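Local coordinates for acyl-CoA dehydrogenase (Thermus thermophilus, PDB 2Z1Q), which probably oxidises saturated acyl-CoA thioesters to 2,3-dehydroacyl-CoA, with FAD as its cofactor and a separate acceptor taking up the electrons, at residues Val22-Asp27 with Leu497-Leu502; Glu446-Val450 with Arg511-Ala515. All blocks are in the same frame, centred on the assembly; numbering follows the deposited sequence.

Contact 1: Val22-Asp27 with Leu497-Leu502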
loop_
_atom_site.group_PDB
_atom_site.type_symbol
_atom_site.label_atom_id
_atom_site.label_comp_id
_atom_site.label_asym_id
_atom_site.label_seq_id
_atom_site.Cartn_x
_atom_site.Cartn_y
_atom_site.Cartn_z
ATOM N N VAL B 22 -25.117 -14.295 16.026
ATOM C CA VAL B 22 -24.467 -13.791 14.829
ATOM C C VAL B 22 -24.340 -14.915 13.809
ATOM O O VAL B 22 -24.026 -16.048 14.160
ATOM C CB VAL B 22 -23.048 -13.226 15.130
ATOM C CG1 VAL B 22 -23.148 -12.003 16.019
ATOM C CG2 VAL B 22 -22.187 -14.286 15.782
ATOM N N TYR B 23 -24.594 -14.594 12.547
ATOM C CA TYR B 23 -24.484 -15.572 11.473
ATOM C C TYR B 23 -22.999 -15.696 11.144
ATOM O O TYR B 23 -22.348 -14.707 10.814
ATOM C CB TYR B 23 -25.289 -15.103 10.245
ATOM C CG TYR B 23 -25.392 -16.127 9.126
ATOM C CD1 TYR B 23 -24.537 -16.078 8.024
ATOM C CD2 TYR B 23 -26.319 -17.172 9.193
ATOM C CE1 TYR B 23 -24.597 -17.052 7.016
ATOM C CE2 TYR B 23 -26.389 -18.146 8.194
ATOM C CZ TYR B 23 -25.524 -18.085 7.111
ATOM O OH TYR B 23 -25.570 -19.065 6.145
ATOM N N THR B 24 -22.456 -16.902 11.264
ATOM C CA THR B 24 -21.039 -17.139 10.986
ATOM C C THR B 24 -20.867 -18.038 9.767
ATOM O O THR B 24 -21.823 -18.655 9.298
ATOM C CB THR B 24 -20.328 -17.841 12.160
ATOM O OG1 THR B 24 -20.866 -19.160 12.316
ATOM C CG2 THR B 24 -20.509 -17.054 13.449
ATOM N N PRO B 25 -19.635 -18.124 9.240
ATOM C CA PRO B 25 -19.338 -18.957 8.071
ATOM C C PRO B 25 -19.669 -20.432 8.327
ATOM O O PRO B 25 -20.150 -21.128 7.435
ATOM C CB PRO B 25 -17.846 -18.715 7.843
ATOM C CG PRO B 25 -17.661 -17.305 8.349
ATOM C CD PRO B 25 -18.465 -17.314 9.622
ATOM N N GLU B 26 -19.421 -20.913 9.544
ATOM C CA GLU B 26 -19.730 -22.304 9.857
ATOM C C GLU B 26 -21.236 -22.523 10.019
ATOM O O GLU B 26 -21.679 -23.625 10.342
ATOM C CB GLU B 26 -18.975 -22.773 11.112
ATOM C CG GLU B 26 -18.721 -21.700 12.147
ATOM C CD GLU B 26 -17.601 -20.736 11.770
ATOM O OE1 GLU B 26 -17.634 -19.597 12.271
ATOM O OE2 GLU B 26 -16.687 -21.112 10.994
ATOM N N ASP B 27 -22.023 -21.475 9.785
ATOM C CA ASP B 27 -23.479 -21.592 9.869
ATOM C C ASP B 27 -24.063 -21.735 8.464
ATOM O O ASP B 27 -25.274 -21.669 8.283
ATOM C CB ASP B 27 -24.096 -20.359 10.525
ATOM C CG ASP B 27 -23.921 -20.337 12.023
ATOM O OD1 ASP B 27 -23.754 -19.231 12.570
ATOM O OD2 ASP B 27 -23.966 -21.414 12.657
ATOM N N LEU B 497 -17.454 -12.786 19.203
ATOM C CA LEU B 497 -18.636 -13.619 19.379
ATOM C C LEU B 497 -18.528 -14.907 18.579
ATOM O O LEU B 497 -19.026 -15.944 19.004
ATOM C CB LEU B 497 -19.892 -12.852 18.965
ATOM C CG LEU B 497 -20.218 -11.622 19.815
ATOM C CD1 LEU B 497 -21.480 -10.957 19.306
ATOM C CD2 LEU B 497 -20.389 -12.035 21.264
ATOM N N ARG B 498 -17.877 -14.850 17.421
ATOM C CA ARG B 498 -17.728 -16.045 16.598
ATOM C C ARG B 498 -16.675 -16.970 17.209
ATOM O O ARG B 498 -16.826 -18.192 17.180
ATOM C CB ARG B 498 -17.342 -15.671 15.159
ATOM C CG ARG B 498 -16.978 -16.861 14.249
ATOM C CD ARG B 498 -16.526 -16.400 12.860
ATOM N NE ARG B 498 -16.035 -17.504 12.030
ATOM C CZ ARG B 498 -15.439 -17.356 10.846
ATOM N NH1 ARG B 498 -15.034 -18.430 10.174
ATOM N NH2 ARG B 498 -15.241 -16.143 10.332
ATOM N N ALA B 499 -15.619 -16.388 17.770
ATOM C CA ALA B 499 -14.555 -17.178 18.373
ATOM C C ALA B 499 -15.074 -18.046 19.533
ATOM O O ALA B 499 -14.556 -19.136 19.781
ATOM C CB ALA B 499 -13.437 -16.266 18.867
ATOM N N ARG B 500 -16.092 -17.538 20.230
ATOM C CA ARG B 500 -16.707 -18.236 21.363
ATOM C C ARG B 500 -17.423 -19.507 20.915
ATOM O O ARG B 500 -17.372 -20.533 21.595
ATOM C CB ARG B 500 -17.698 -17.302 22.078
ATOM C CG ARG B 500 -17.036 -16.132 22.802
ATOM C CD ARG B 500 -16.177 -16.617 23.963
ATOM N NE ARG B 500 -14.990 -15.793 24.186
ATOM C CZ ARG B 500 -15.009 -14.524 24.581
ATOM N NH1 ARG B 500 -13.867 -13.869 24.751
ATOM N NH2 ARG B 500 -16.161 -13.911 24.814
ATOM N N ARG B 501 -18.089 -19.429 19.769
ATOM C CA ARG B 501 -18.797 -20.577 19.222
ATOM C C ARG B 501 -17.823 -21.489 18.507
ATOM O O ARG B 501 -17.813 -22.698 18.712
ATOM C CB ARG B 501 -19.840 -20.107 18.230
ATOM C CG ARG B 501 -20.837 -19.160 18.827
ATOM C CD ARG B 501 -21.712 -18.643 17.738
ATOM N NE ARG B 501 -22.267 -19.749 16.975
ATOM C CZ ARG B 501 -22.911 -19.608 15.823
ATOM N NH1 ARG B 501 -23.389 -20.673 15.195
ATOM N NH2 ARG B 501 -23.068 -18.401 15.297
ATOM N N LEU B 502 -16.995 -20.886 17.663
ATOM C CA LEU B 502 -16.014 -21.611 16.868
ATOM C C LEU B 502 -14.939 -22.285 17.713
ATOM O O LEU B 502 -14.696 -23.481 17.587
ATOM C CB LEU B 502 -15.355 -20.648 15.887
ATOM C CG LEU B 502 -14.946 -21.182 14.517
ATOM C CD1 LEU B 502 -14.382 -20.025 13.706
ATOM C CD2 LEU B 502 -13.926 -22.305 14.645
#

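Contact 2: Glu446-Val450 with Arg511-Ala515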
loop_
_atom_site.group_PDB
_atom_site.type_symbol
_atom_site.label_atom_id
_atom_site.label_comp_id
_atom_site.label_asym_id
_atom_site.label_seq_id
_atom_site.Cartn_x
_atom_site.Cartn_y
_atom_site.Cartn_z
ATOM N N GLU B 446 -12.825 -9.006 27.603
ATOM C CA GLU B 446 -12.632 -8.747 26.185
ATOM C C GLU B 446 -13.897 -8.159 25.585
ATOM O O GLU B 446 -13.843 -7.141 24.894
ATOM C CB GLU B 446 -12.238 -10.028 25.452
ATOM C CG GLU B 446 -10.920 -10.605 25.918
ATOM C CD GLU B 446 -10.432 -11.718 25.024
ATOM O OE1 GLU B 446 -11.237 -12.623 24.719
ATOM O OE2 GLU B 446 -9.247 -11.689 24.625
ATOM N N LEU B 447 -15.034 -8.789 25.862
ATOM C CA LEU B 447 -16.309 -8.295 25.351
ATOM C C LEU B 447 -16.631 -6.947 25.964
ATOM O O LEU B 447 -17.380 -6.158 25.390
ATOM C CB LEU B 447 -17.444 -9.286 25.643
ATOM C CG LEU B 447 -17.512 -10.515 24.732
ATOM C CD1 LEU B 447 -18.792 -11.282 24.998
ATOM C CD2 LEU B 447 -17.463 -10.075 23.280
ATOM N N HIS B 448 -16.061 -6.681 27.134
ATOM C CA HIS B 448 -16.280 -5.411 27.807
ATOM C C HIS B 448 -15.553 -4.289 27.061
ATOM O O HIS B 448 -16.092 -3.202 26.872
ATOM C CB HIS B 448 -15.771 -5.469 29.248
ATOM C CG HIS B 448 -15.905 -4.170 29.981
ATOM N ND1 HIS B 448 -14.916 -3.672 30.800
ATOM C CD2 HIS B 448 -16.911 -3.265 30.013
ATOM C CE1 HIS B 448 -15.305 -2.512 31.304
ATOM N NE2 HIS B 448 -16.513 -2.242 30.841
ATOM N N GLN B 449 -14.320 -4.560 26.650
ATOM C CA GLN B 449 -13.530 -3.572 25.922
ATOM C C GLN B 449 -14.271 -3.207 24.639
ATOM O O GLN B 449 -14.254 -2.056 24.195
ATOM C CB GLN B 449 -12.146 -4.150 25.619
ATOM C CG GLN B 449 -11.465 -4.718 26.854
ATOM C CD GLN B 449 -10.137 -5.369 26.553
ATOM O OE1 GLN B 449 -9.998 -6.086 25.564
ATOM N NE2 GLN B 449 -9.150 -5.131 27.408
ATOM N N VAL B 450 -14.946 -4.194 24.061
ATOM C CA VAL B 450 -15.724 -3.972 22.853
ATOM C C VAL B 450 -16.840 -2.992 23.167
ATOM O O VAL B 450 -17.132 -2.089 22.382
ATOM C CB VAL B 450 -16.310 -5.301 22.328
ATOM C CG1 VAL B 450 -17.514 -5.038 21.434
ATOM C CG2 VAL B 450 -15.232 -6.050 21.566
ATOM N N ARG B 511 -8.273 -12.041 19.555
ATOM C CA ARG B 511 -7.505 -11.296 20.560
ATOM C C ARG B 511 -6.463 -10.385 19.907
ATOM O O ARG B 511 -6.262 -9.249 20.331
ATOM C CB ARG B 511 -6.845 -12.287 21.543
ATOM C CG ARG B 511 -6.186 -11.675 22.779
ATOM C CD ARG B 511 -5.827 -12.761 23.799
ATOM N NE ARG B 511 -7.021 -13.498 24.203
ATOM C CZ ARG B 511 -7.208 -14.801 24.008
ATOM N NH1 ARG B 511 -8.338 -15.370 24.406
ATOM N NH2 ARG B 511 -6.265 -15.534 23.426
ATOM N N ILE B 512 -5.812 -10.894 18.871
ATOM C CA ILE B 512 -4.810 -10.144 18.132
ATOM C C ILE B 512 -5.424 -8.887 17.519
ATOM O O ILE B 512 -4.824 -7.810 17.542
ATOM C CB ILE B 512 -4.228 -11.040 17.022
ATOM C CG1 ILE B 512 -3.270 -12.054 17.647
ATOM C CG2 ILE B 512 -3.566 -10.200 15.937
ATOM C CD1 ILE B 512 -2.784 -13.079 16.667
ATOM N N TYR B 513 -6.635 -9.029 16.993
ATOM C CA TYR B 513 -7.342 -7.928 16.353
ATOM C C TYR B 513 -7.841 -6.921 17.388
ATOM O O TYR B 513 -7.689 -5.701 17.220
ATOM C CB TYR B 513 -8.517 -8.483 15.535
ATOM C CG TYR B 513 -9.230 -7.430 14.738
ATOM C CD1 TYR B 513 -8.804 -7.106 13.452
ATOM C CD2 TYR B 513 -10.260 -6.679 15.301
ATOM C CE1 TYR B 513 -9.370 -6.065 12.749
ATOM C CE2 TYR B 513 -10.841 -5.615 14.599
ATOM C CZ TYR B 513 -10.376 -5.315 13.320
ATOM O OH TYR B 513 -10.835 -4.238 12.604
ATOM N N LEU B 514 -8.434 -7.442 18.457
ATOM C CA LEU B 514 -8.963 -6.628 19.545
ATOM C C LEU B 514 -7.909 -5.692 20.159
ATOM O O LEU B 514 -8.123 -4.477 20.249
ATOM C CB LEU B 514 -9.538 -7.544 20.629
ATOM C CG LEU B 514 -9.992 -6.864 21.920
ATOM C CD1 LEU B 514 -11.007 -5.795 21.577
ATOM C CD2 LEU B 514 -10.588 -7.884 22.882
ATOM N N ALA B 515 -6.776 -6.252 20.583
ATOM C CA ALA B 515 -5.704 -5.460 21.190
ATOM C C ALA B 515 -5.313 -4.278 20.305
ATOM O O ALA B 515 -5.266 -3.133 20.760
ATOM C CB ALA B 515 -4.478 -6.335 21.452
#

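Contact 1: Val22-Asp27 with Leu497-Leu502
Arg498 and Arg501 reach from helix 476-502 to the loop Val22-Asp27, each pairing with its own carboxylate. The loop ends in a short 3-10 turn, Pro25-Asp27, ahead of helix 30-54. The contact docks the N-terminal loop on the last turns of a helix in the C-terminal helical part of the acyl-CoA dehydrogenase fold. Arg498 has CG anti to its backbone N (chi1 172°), and its chain runs out extended across the loop. Its CB lies near the Thr24 methyl. Arg498 CG sits between Thr24 CG2, at 3.6 Å, and Glu26 OE1, at 3.4 Å. Arg498 CD has Glu26 OE1 as its nearer neighbour, also at 3.4 Å, and passes Pro25 CD. Arg498 NE donates to Glu26 OE1 at 2.6 Å, a short but bent bond (130°) that leaves the guanidinium plane obliquely. CZ sits under the proline ring, with Pro25 CD 3.2 Å above the centre of the Arg498 guanidinium plane. Arg498 NH1 makes the longer bond, to Glu26 OE2 at 3.3 Å, which completes a side-on, two-point salt bridge. NH2 goes on to Glu317 and Ser318 of helix 300-331, so the group is held on several sides. A methionine in this place would probably leave Glu26 and Glu317 without their shared positive partner and Pro25 without the flat group beneath it. Val22 and Leu497 add an apolar touch through their methyl groups. Arg501 meets Asp27 end-on, the two flat groups only 23° apart. Arg501 NH1 donates to Asp27 OD2 at 2.7 Å, and Arg501 NH2 to Asp27 OD1 at 2.9 Å. Both oxygens use their syn lone pairs for this. Asp27 OD1 also accepts from the backbone N of Thr24, on its anti side.

Contact 2: Glu446-Val450 with Arg511-Ala515
Leu514 packs between Glu446 and Gln449, one turn apart on the neighbouring helix. This is a helix-helix contact within the C-terminal helical part of the acyl-CoA dehydrogenase fold, between helices 445-468 and 505-528. The segments 446-450 and 511-515 run in broadly the same direction, with 40° between their N-to-C directions. Their axes come no closer than 11.1 Å. At this spacing the contact is made by side chains reaching across. The apolar contacts belong to Leu514. Its CG lies anti to the backbone N (chi1 173°), which sends both methyls across to the other helix. Leu514 CD2 touches the aliphatic Glu446 CB at 3.7 Å. Leu514 CD1 meets Val450 CG2 at 4.2 Å, a looser touch. A polar-on-apolar touch stands apart from these. Gln449 crosses Leu514 at about a right angle, and Gln449 OE1 lies 3.3 Å from Leu514 CD2. The charged interaction lies next to them. Arg511 bends at its third torsion, bringing NE to the Glu446 carboxylate. The chain carbons CG and CD of Arg511 also lie near the same carboxylate oxygen. The salt bridge rests on one nitrogen, NE. Arg511 NE donates to Glu446 OE2 at 2.9 Å with an N-H...O angle of 151°, reaching that oxygen on its syn side.

The centres of contact 1 and contact 2 lie about 16 Å apart, on the same side of the chain's centre and away from the annotated FAD sites. Along the chain their segments alternate: 22-27, 446-450, 497-502, then 511-515. Helices 445-468, 476-502 and 505-528 follow one another, and the middle one carries a segment of contact 1. The two contacts also touch. Arg500 NH1 makes a salt bridge to Glu446 OE1 at 2.9 Å, and Leu497 packs on Leu447. Ala499 touches Ala506, Pro507 and Ala510 of helix 505-528. The N-terminal loop is therefore joined, through helix 476-502, to helices 445-468 and 505-528, all within one subunit.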